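Local coordinates for protein octopine dehydrogenase (Pecten maximus, PDB 3C7A) that catalyses the NADH-dependent reductive condensation of L-arginine with pyruvate to D-octopine, and the reverse oxidation, at residues Ala119-Gln124 with Met138-Thr143; Phe217-Ser222 with Leu306-Lys311; Met332-Phe337 with Lys353-Ala358. All blocks are in the same frame, centred on the assembly; numbering follows the deposited sequence.

In the fold
The three contacts follow one another along the chain, each closing before the next opens. Contact 1 closes a loop of 13 residues within the beta-alpha-beta unit formed by strand 111-114, helix 121-129 and strand 137-141 of the nucleotide-binding part. Contact 2 spans 83 residues, joining the C-terminal part of helix 211-220 to the loop leading into strand 310-313. Contact 3 closes a 15-residue, mostly helical loop from helix 330-344 into helix 349-362; both it and contact 2 belong to the alpha-helical domain. Contact 3 is also the bridge: Ala119 packs on Met332 and Gly333, while Phe217 packs on Trp357. Contacts 1 and 2 do not touch, their nearest atoms being about 14 Å apart.

Contact 1: Ala119-Gln124 with Met138-Thr143; sequences AGFEFQ and MMSFET. With EDO (1,2-ethanediol), chain C.
Glu122 and Ser140 form the polar centre of this helix-strand contact: Ser140 OG lies 3.2 Å from Glu122 OE2, within hydrogen-bonding distance, though its proton may go instead to Ser117 OG, the stronger partner. The bend in the glutamate chain at chi2 (90°) turns the carboxylate from the first helical turn toward strand 137-141. Packing is closest around this hydroxyl: Phe121 CD1 approaches Ser140 OG to 4.0 Å. At the other end, the packing is looser, Met138 SD coming no nearer than 4.4 Å to Glu122 O. A water fills the polar side, donating to Glu122 OE2 at 3.1 Å and, weakly, to Met138 O. Farther along, exposed Glu142 faces an ethanediol, probably from the crystallisation liquor, whose O2 donates to Glu142 OE1 at 2.9 Å; the same molecule bonds to the carbonyl of the L-arginine-binding Met206. Helix 121-129 covers the strand within a beta-alpha-beta crossover, and the strand leads on to the pyruvate-binding Thr143. Two polar neighbours meet OE2, and the nearby helix N terminus, with Gly120 at the N-cap position, would probably help to stabilise negative charge on this buried carboxylate.

Contact 2: Phe217-Ser222 with Leu306-Lys311; sequences FGRWGS and LVHPVK
Trp220 presents the edge of its indole to the face of His308, an offset edge-to-face pair whose ring planes stand at 84°. The centroid of the five-membered indole ring lies 5.2 Å from that of the imidazole. Trp220 NE1 comes closest, 3.6 Å from His308 CD2, while His308 NE2 stays 3.9 Å from that same NE1, and no hydrogen bond joins the rings. One face of the indole is occupied by its own neighbour in sequence: the aliphatic Arg219 CG sits 3.7 Å above the plane, over the ring centre. The arginine then turns at chi2 (69°), bringing its guanidinium face over the indole rim, with Trp220 CZ3 4.0 Å above the guanidinium plane. Arg219 adds a marginal touch to the histidine, Arg219 CB lying 4.4 Å from His308 NE2. Around this centre, Phe234 and Trp223 extend the aromatic cluster through edge-to-face contacts with His308 and Trp220 respectively. His308 ND1 makes weak hydrogen bonds to the carbonyls of Pro232 and Leu233, which probably help to fix the imidazole rotation. The contact therefore joins the last turn of helix 211-220 to the loop before the two-stranded sheet by aromatic packing. Two carbonyl acceptors suggest that ND1 probably carries a proton, whereas the edge-to-face contact is consistent with van der Waals packing and weak electrostatic attraction between the N-H-bearing edge and the imidazole.

Contact 3: Met332-Phe337 with Lys353-Ala358; sequences MGMIVF and KLIMWA
Met334 and Ile355 mark the closest backbone approach of the two segments, with CA of Met334 7.5 Å from CA of Ile355. The axes of the short segments pass 11.0 Å apart at a signed crossing angle of -135°, so the chains run obliquely antiparallel. A wider pi-type turn spans 332-334, and Gly333 O receives weak hydrogen bonds from both Val336 N and Phe337 N. Ile355 meets Met334 and Ile335 on different branches. Its CG1 lies 4.0 Å from Met334 CE, the two side chains lying alongside one another and pointing opposite ways; its CG2 lies 4.0 Å from Ile335 CD1. The bend of Met334 at chi3 (73°) carries the methyl to this position, where it also meets Leu354 CB at 4.3 Å. Beyond the pair, Asn351 touches Met334, and both Ile330 and Tyr366 pack on Ile335. This is a buried seam between consecutive helices 330-344 and 349-362 of the alpha-helical domain, with the Met334 side chain about 9 Å from that of the active-site His212. No hydrogen bond or charge pair crosses it: within these segments, cohesion rests on dispersion and the exclusion of water from methyl and methylene groups.

Contact 1: Ala119-Gln124 with Met138-Thr143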
loop_
_atom_site.group_PDB
_atom_site.type_symbol
_atom_site.label_atom_id
_atom_site.label_comp_id
_atom_site.label_asym_id
_atom_site.label_seq_id
_atom_site.Cartn_x
_atom_site.Cartn_y
_atom_site.Cartn_z
ATOM N N ALA A 119 -1.630 -1.223 5.017
ATOM C CA ALA A 119 -2.497 -1.729 6.074
ATOM C C ALA A 119 -2.305 -0.946 7.368
ATOM O O ALA A 119 -1.177 -0.726 7.810
ATOM C CB ALA A 119 -2.242 -3.210 6.305
ATOM N N GLY A 120 -3.412 -0.526 7.970
ATOM C CA GLY A 120 -3.367 0.238 9.224
ATOM C C GLY A 120 -3.386 1.755 9.077
ATOM O O GLY A 120 -3.153 2.479 10.050
ATOM N N PHE A 121 -3.673 2.226 7.863
ATOM C CA PHE A 121 -3.700 3.657 7.521
ATOM C C PHE A 121 -4.691 4.463 8.375
ATOM O O PHE A 121 -4.350 5.537 8.884
ATOM C CB PHE A 121 -4.024 3.814 6.024
ATOM C CG PHE A 121 -3.807 5.206 5.477
ATOM C CD1 PHE A 121 -4.890 6.057 5.255
ATOM C CD2 PHE A 121 -2.528 5.654 5.150
ATOM C CE1 PHE A 121 -4.701 7.340 4.732
ATOM C CE2 PHE A 121 -2.326 6.936 4.628
ATOM C CZ PHE A 121 -3.416 7.781 4.418
ATOM N N GLU A 122 -5.904 3.932 8.534
ATOM C CA GLU A 122 -6.988 4.625 9.243
ATOM C C GLU A 122 -6.787 4.708 10.762
ATOM O O GLU A 122 -7.126 5.725 11.377
ATOM C CB GLU A 122 -8.350 3.986 8.924
ATOM C CG GLU A 122 -8.791 4.087 7.456
ATOM C CD GLU A 122 -8.324 2.915 6.592
ATOM O OE1 GLU A 122 -7.535 2.074 7.075
ATOM O OE2 GLU A 122 -8.756 2.835 5.420
ATOM N N PHE A 123 -6.245 3.643 11.361
ATOM C CA PHE A 123 -5.969 3.618 12.808
ATOM C C PHE A 123 -4.938 4.677 13.215
ATOM O O PHE A 123 -5.084 5.326 14.259
ATOM C CB PHE A 123 -5.493 2.229 13.277
ATOM C CG PHE A 123 -6.429 1.090 12.928
ATOM C CD1 PHE A 123 -7.811 1.214 13.081
ATOM C CD2 PHE A 123 -5.914 -0.127 12.480
ATOM C CE1 PHE A 123 -8.667 0.154 12.764
ATOM C CE2 PHE A 123 -6.761 -1.195 12.163
ATOM C CZ PHE A 123 -8.142 -1.052 12.306
ATOM N N GLN A 124 -3.908 4.842 12.383
ATOM C CA GLN A 124 -2.818 5.800 12.619
ATOM C C GLN A 124 -3.290 7.259 12.536
ATOM O O GLN A 124 -2.903 8.088 13.364
ATOM C CB GLN A 124 -1.665 5.543 11.632
ATOM C CG GLN A 124 -0.401 6.378 11.868
ATOM C CD GLN A 124 0.740 6.018 10.919
ATOM O OE1 GLN A 124 0.561 5.948 9.701
ATOM N NE2 GLN A 124 1.926 5.797 11.481
ATOM N N MET A 138 -11.567 10.007 4.821
ATOM C CA MET A 138 -10.377 9.164 4.581
ATOM C C MET A 138 -10.573 8.183 3.398
ATOM O O MET A 138 -11.506 7.374 3.408
ATOM C CB MET A 138 -9.982 8.406 5.870
ATOM C CG MET A 138 -9.538 9.300 7.048
ATOM S SD MET A 138 -9.242 8.460 8.640
ATOM C CE MET A 138 -10.917 8.220 9.235
ATOM N N MET A 139 -9.683 8.258 2.399
ATOM C CA MET A 139 -9.788 7.499 1.130
ATOM C C MET A 139 -8.541 6.622 0.874
ATOM O O MET A 139 -7.418 7.124 0.932
ATOM C CB MET A 139 -9.997 8.486 -0.037
ATOM C CG MET A 139 -10.476 7.885 -1.367
ATOM S SD MET A 139 -10.682 9.131 -2.675
ATOM C CE MET A 139 -11.438 8.158 -3.977
ATOM N N SER A 140 -8.741 5.331 0.574
ATOM C CA SER A 140 -7.627 4.358 0.434
ATOM C C SER A 140 -7.609 3.521 -0.867
ATOM O O SER A 140 -8.535 2.744 -1.121
ATOM C CB SER A 140 -7.599 3.405 1.640
ATOM O OG SER A 140 -7.349 4.094 2.855
ATOM N N PHE A 141 -6.536 3.659 -1.655
ATOM C CA PHE A 141 -6.366 2.942 -2.940
ATOM C C PHE A 141 -5.591 1.614 -2.820
ATOM O O PHE A 141 -4.759 1.456 -1.922
ATOM C CB PHE A 141 -5.676 3.848 -3.974
ATOM C CG PHE A 141 -6.596 4.855 -4.625
ATOM C CD1 PHE A 141 -6.828 6.094 -4.032
ATOM C CD2 PHE A 141 -7.218 4.566 -5.837
ATOM C CE1 PHE A 141 -7.675 7.031 -4.632
ATOM C CE2 PHE A 141 -8.068 5.493 -6.447
ATOM C CZ PHE A 141 -8.296 6.729 -5.843
ATOM N N GLU A 142 -5.850 0.682 -3.745
ATOM C CA GLU A 142 -5.286 -0.685 -3.676
ATOM C C GLU A 142 -3.794 -0.827 -4.043
ATOM O O GLU A 142 -3.087 -1.649 -3.448
ATOM C CB GLU A 142 -6.155 -1.707 -4.444
ATOM C CG GLU A 142 -6.243 -1.514 -5.966
ATOM C CD GLU A 142 -7.101 -2.571 -6.668
ATOM O OE1 GLU A 142 -6.946 -3.779 -6.378
ATOM O OE2 GLU A 142 -7.926 -2.194 -7.527
ATOM N N THR A 143 -3.336 -0.041 -5.021
ATOM C CA THR A 143 -1.921 -0.011 -5.450
ATOM C C THR A 143 -1.617 1.273 -6.251
ATOM O O THR A 143 -2.498 2.120 -6.415
ATOM C CB THR A 143 -1.514 -1.304 -6.239
ATOM O OG1 THR A 143 -0.088 -1.362 -6.388
ATOM C CG2 THR A 143 -2.182 -1.365 -7.616
HETATM C C1 EDO C . -4.883 -8.107 -5.006
HETATM O O1 EDO C . -4.117 -8.139 -3.795
HETATM C C2 EDO C . -5.880 -6.954 -4.961
HETATM O O2 EDO C . -5.184 -5.709 -5.112
HETATM O O HOH W 1 -11.034 4.129 3.785
#

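Contact 2: Phe217-Ser222 with Leu306-Lys311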
loop_
_atom_site.group_PDB
_atom_site.type_symbol
_atom_site.label_atom_id
_atom_site.label_comp_id
_atom_site.label_asym_id
_atom_site.label_seq_id
_atom_site.Cartn_x
_atom_site.Cartn_y
_atom_site.Cartn_z
ATOM N N PHE A 217 9.758 -18.780 1.807
ATOM C CA PHE A 217 9.755 -19.931 2.720
ATOM C C PHE A 217 9.728 -21.268 1.969
ATOM O O PHE A 217 10.321 -22.250 2.419
ATOM C CB PHE A 217 8.575 -19.839 3.701
ATOM C CG PHE A 217 8.487 -20.993 4.674
ATOM C CD1 PHE A 217 9.320 -21.050 5.790
ATOM C CD2 PHE A 217 7.561 -22.014 4.479
ATOM C CE1 PHE A 217 9.239 -22.112 6.693
ATOM C CE2 PHE A 217 7.470 -23.081 5.375
ATOM C CZ PHE A 217 8.312 -23.130 6.484
ATOM N N GLY A 218 9.038 -21.298 0.830
ATOM C CA GLY A 218 8.932 -22.505 0.011
ATOM C C GLY A 218 10.246 -22.992 -0.578
ATOM O O GLY A 218 10.438 -24.196 -0.767
ATOM N N ARG A 219 11.153 -22.056 -0.859
ATOM C CA ARG A 219 12.427 -22.368 -1.512
ATOM C C ARG A 219 13.612 -22.482 -0.543
ATOM O O ARG A 219 14.468 -23.356 -0.711
ATOM C CB ARG A 219 12.719 -21.339 -2.619
ATOM C CG ARG A 219 14.007 -21.566 -3.420
ATOM C CD ARG A 219 13.937 -22.808 -4.306
ATOM N NE ARG A 219 15.196 -23.051 -5.015
ATOM C CZ ARG A 219 16.210 -23.770 -4.535
ATOM N NH1 ARG A 219 16.134 -24.330 -3.333
ATOM N NH2 ARG A 219 17.309 -23.928 -5.261
ATOM N N TRP A 220 13.654 -21.612 0.467
ATOM C CA TRP A 220 14.795 -21.551 1.393
ATOM C C TRP A 220 14.467 -21.993 2.825
ATOM O O TRP A 220 15.294 -21.841 3.731
ATOM C CB TRP A 220 15.407 -20.141 1.404
ATOM C CG TRP A 220 15.662 -19.554 0.036
ATOM C CD1 TRP A 220 15.005 -18.503 -0.538
ATOM C CD2 TRP A 220 16.639 -19.987 -0.922
ATOM N NE1 TRP A 220 15.511 -18.253 -1.791
ATOM C CE2 TRP A 220 16.513 -19.149 -2.053
ATOM C CE3 TRP A 220 17.606 -21.003 -0.936
ATOM C CZ2 TRP A 220 17.320 -19.294 -3.188
ATOM C CZ3 TRP A 220 18.409 -21.145 -2.066
ATOM C CH2 TRP A 220 18.259 -20.294 -3.175
ATOM N N GLY A 221 13.272 -22.551 3.019
ATOM C CA GLY A 221 12.775 -22.938 4.346
ATOM C C GLY A 221 13.669 -23.862 5.151
ATOM O O GLY A 221 13.905 -23.624 6.338
ATOM N N SER A 222 14.161 -24.920 4.511
ATOM C CA SER A 222 15.062 -25.873 5.158
ATOM C C SER A 222 16.395 -25.972 4.408
ATOM O O SER A 222 16.837 -27.064 4.039
ATOM C CB SER A 222 14.396 -27.247 5.277
ATOM O OG SER A 222 14.093 -27.777 3.998
ATOM N N LEU A 306 11.394 -13.720 -14.372
ATOM C CA LEU A 306 11.611 -13.059 -13.076
ATOM C C LEU A 306 12.266 -14.003 -12.058
ATOM O O LEU A 306 11.790 -15.122 -11.851
ATOM C CB LEU A 306 10.291 -12.492 -12.530
ATOM C CG LEU A 306 9.390 -11.680 -13.476
ATOM C CD1 LEU A 306 8.049 -11.370 -12.824
ATOM C CD2 LEU A 306 10.060 -10.390 -13.957
ATOM N N VAL A 307 13.350 -13.541 -11.427
ATOM C CA VAL A 307 14.180 -14.387 -10.545
ATOM C C VAL A 307 14.369 -13.847 -9.115
ATOM O O VAL A 307 14.045 -12.692 -8.827
ATOM C CB VAL A 307 15.587 -14.670 -11.167
ATOM C CG1 VAL A 307 15.472 -15.539 -12.417
ATOM C CG2 VAL A 307 16.335 -13.368 -11.468
ATOM N N HIS A 308 14.904 -14.703 -8.241
ATOM C CA HIS A 308 15.244 -14.363 -6.852
ATOM C C HIS A 308 16.422 -13.378 -6.748
ATOM O O HIS A 308 17.278 -13.345 -7.636
ATOM C CB HIS A 308 15.604 -15.637 -6.073
ATOM C CG HIS A 308 14.421 -16.400 -5.557
ATOM N ND1 HIS A 308 13.771 -17.361 -6.301
ATOM C CD2 HIS A 308 13.788 -16.361 -4.360
ATOM C CE1 HIS A 308 12.780 -17.871 -5.590
ATOM N NE2 HIS A 308 12.769 -17.281 -4.408
ATOM N N PRO A 309 16.470 -12.572 -5.665
ATOM C CA PRO A 309 17.663 -11.762 -5.378
ATOM C C PRO A 309 18.790 -12.586 -4.735
ATOM O O PRO A 309 18.549 -13.306 -3.760
ATOM C CB PRO A 309 17.141 -10.699 -4.407
ATOM C CG PRO A 309 15.979 -11.334 -3.727
ATOM C CD PRO A 309 15.399 -12.355 -4.670
ATOM N N VAL A 310 20.003 -12.476 -5.285
ATOM C CA VAL A 310 21.160 -13.282 -4.845
ATOM C C VAL A 310 22.462 -12.471 -4.696
ATOM O O VAL A 310 22.529 -11.310 -5.111
ATOM C CB VAL A 310 21.421 -14.503 -5.788
ATOM C CG1 VAL A 310 20.274 -15.512 -5.727
ATOM C CG2 VAL A 310 21.684 -14.052 -7.228
ATOM N N LYS A 311 23.486 -13.098 -4.106
ATOM C CA LYS A 311 24.827 -12.500 -3.958
ATOM C C LYS A 311 25.954 -13.541 -4.093
ATOM O O LYS A 311 25.722 -14.741 -3.923
ATOM C CB LYS A 311 24.947 -11.728 -2.634
ATOM C CG LYS A 311 24.821 -12.581 -1.373
ATOM C CD LYS A 311 24.860 -11.722 -0.117
ATOM C CE LYS A 311 24.668 -12.566 1.133
ATOM N NZ LYS A 311 24.676 -11.742 2.373
#

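Contact 3: Met332-Phe337 with Lys353-Ala358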
loop_
_atom_site.group_PDB
_atom_site.type_symbol
_atom_site.label_atom_id
_atom_site.label_comp_id
_atom_site.label_asym_id
_atom_site.label_seq_id
_atom_site.Cartn_x
_atom_site.Cartn_y
_atom_site.Cartn_z
ATOM N N MET A 332 3.952 -3.659 8.524
ATOM C CA MET A 332 2.905 -2.874 7.844
ATOM C C MET A 332 1.805 -3.684 7.049
ATOM O O MET A 332 1.091 -3.096 6.252
ATOM C CB MET A 332 3.524 -1.826 6.907
ATOM C CG MET A 332 4.690 -0.999 7.437
ATOM S SD MET A 332 4.239 0.264 8.572
ATOM C CE MET A 332 4.541 -0.530 9.980
ATOM N N GLY A 333 1.723 -4.999 7.322
ATOM C CA GLY A 333 0.903 -5.990 6.648
ATOM C C GLY A 333 0.376 -7.213 7.457
ATOM O O GLY A 333 -0.647 -7.147 8.087
ATOM N N MET A 334 1.107 -8.305 7.444
ATOM C CA MET A 334 0.772 -9.523 8.226
ATOM C C MET A 334 0.416 -9.287 9.748
ATOM O O MET A 334 -0.550 -9.825 10.220
ATOM C CB MET A 334 1.812 -10.675 8.035
ATOM C CG MET A 334 1.987 -11.391 6.655
ATOM S SD MET A 334 2.819 -13.046 6.590
ATOM C CE MET A 334 1.547 -14.054 7.290
ATOM N N ILE A 335 1.175 -8.418 10.447
ATOM C CA ILE A 335 0.954 -8.125 11.875
ATOM C C ILE A 335 -0.380 -7.398 12.128
ATOM O O ILE A 335 -1.042 -7.642 13.143
ATOM C CB ILE A 335 2.152 -7.331 12.503
ATOM C CG1 ILE A 335 3.463 -8.135 12.425
ATOM C CG2 ILE A 335 1.860 -6.899 13.950
ATOM C CD1 ILE A 335 3.496 -9.438 13.237
ATOM N N VAL A 336 -0.768 -6.520 11.203
ATOM C CA VAL A 336 -2.041 -5.785 11.300
ATOM C C VAL A 336 -3.247 -6.733 11.176
ATOM O O VAL A 336 -4.227 -6.602 11.920
ATOM C CB VAL A 336 -2.135 -4.630 10.255
ATOM C CG1 VAL A 336 -3.377 -3.770 10.496
ATOM C CG2 VAL A 336 -0.883 -3.755 10.292
ATOM N N PHE A 337 -3.159 -7.684 10.245
ATOM C CA PHE A 337 -4.187 -8.717 10.052
ATOM C C PHE A 337 -4.367 -9.610 11.290
ATOM O O PHE A 337 -5.493 -9.986 11.629
ATOM C CB PHE A 337 -3.868 -9.561 8.805
ATOM C CG PHE A 337 -4.820 -10.711 8.569
ATOM C CD1 PHE A 337 -6.136 -10.480 8.168
ATOM C CD2 PHE A 337 -4.391 -12.028 8.726
ATOM C CE1 PHE A 337 -7.017 -11.545 7.945
ATOM C CE2 PHE A 337 -5.261 -13.100 8.505
ATOM C CZ PHE A 337 -6.577 -12.857 8.113
ATOM N N LYS A 353 2.728 -19.451 11.324
ATOM C CA LYS A 353 3.977 -20.155 11.017
ATOM C C LYS A 353 4.943 -19.313 10.179
ATOM O O LYS A 353 6.158 -19.353 10.394
ATOM C CB LYS A 353 3.683 -21.493 10.326
ATOM C CG LYS A 353 4.890 -22.430 10.219
ATOM C CD LYS A 353 4.481 -23.860 9.877
ATOM C CE LYS A 353 4.210 -24.041 8.392
ATOM N NZ LYS A 353 3.706 -25.409 8.090
ATOM N N LEU A 354 4.394 -18.552 9.233
ATOM C CA LEU A 354 5.193 -17.687 8.363
ATOM C C LEU A 354 5.727 -16.454 9.093
ATOM O O LEU A 354 6.805 -15.955 8.763
ATOM C CB LEU A 354 4.393 -17.274 7.118
ATOM C CG LEU A 354 3.958 -18.374 6.139
ATOM C CD1 LEU A 354 2.933 -17.841 5.144
ATOM C CD2 LEU A 354 5.150 -18.993 5.404
ATOM N N ILE A 355 4.972 -15.971 10.081
ATOM C CA ILE A 355 5.374 -14.819 10.900
ATOM C C ILE A 355 6.614 -15.127 11.754
ATOM O O ILE A 355 7.556 -14.330 11.795
ATOM C CB ILE A 355 4.201 -14.305 11.793
ATOM C CG1 ILE A 355 3.087 -13.703 10.926
ATOM C CG2 ILE A 355 4.691 -13.269 12.816
ATOM C CD1 ILE A 355 1.740 -13.580 11.625
ATOM N N MET A 356 6.611 -16.285 12.416
ATOM C CA MET A 356 7.706 -16.684 13.310
ATOM C C MET A 356 9.033 -16.909 12.574
ATOM O O MET A 356 10.102 -16.590 13.102
ATOM C CB MET A 356 7.328 -17.932 14.122
ATOM C CG MET A 356 6.118 -17.770 15.055
ATOM S SD MET A 356 6.292 -16.526 16.359
ATOM C CE MET A 356 7.552 -17.265 17.402
ATOM N N TRP A 357 8.955 -17.449 11.358
ATOM C CA TRP A 357 10.139 -17.696 10.529
ATOM C C TRP A 357 10.731 -16.407 9.947
ATOM O O TRP A 357 11.952 -16.231 9.939
ATOM C CB TRP A 357 9.818 -18.693 9.405
ATOM C CG TRP A 357 10.995 -19.019 8.514
ATOM C CD1 TRP A 357 11.990 -19.920 8.768
ATOM C CD2 TRP A 357 11.291 -18.444 7.232
ATOM N NE1 TRP A 357 12.889 -19.941 7.726
ATOM C CE2 TRP A 357 12.485 -19.047 6.770
ATOM C CE3 TRP A 357 10.666 -17.479 6.430
ATOM C CZ2 TRP A 357 13.065 -18.717 5.539
ATOM C CZ3 TRP A 357 11.245 -17.150 5.205
ATOM C CH2 TRP A 357 12.434 -17.770 4.773
ATOM N N ALA A 358 9.863 -15.516 9.469
ATOM C CA ALA A 358 10.289 -14.294 8.778
ATOM C C ALA A 358 10.929 -13.245 9.692
ATOM O O ALA A 358 11.906 -12.601 9.300
ATOM C CB ALA A 358 9.127 -13.687 7.999
#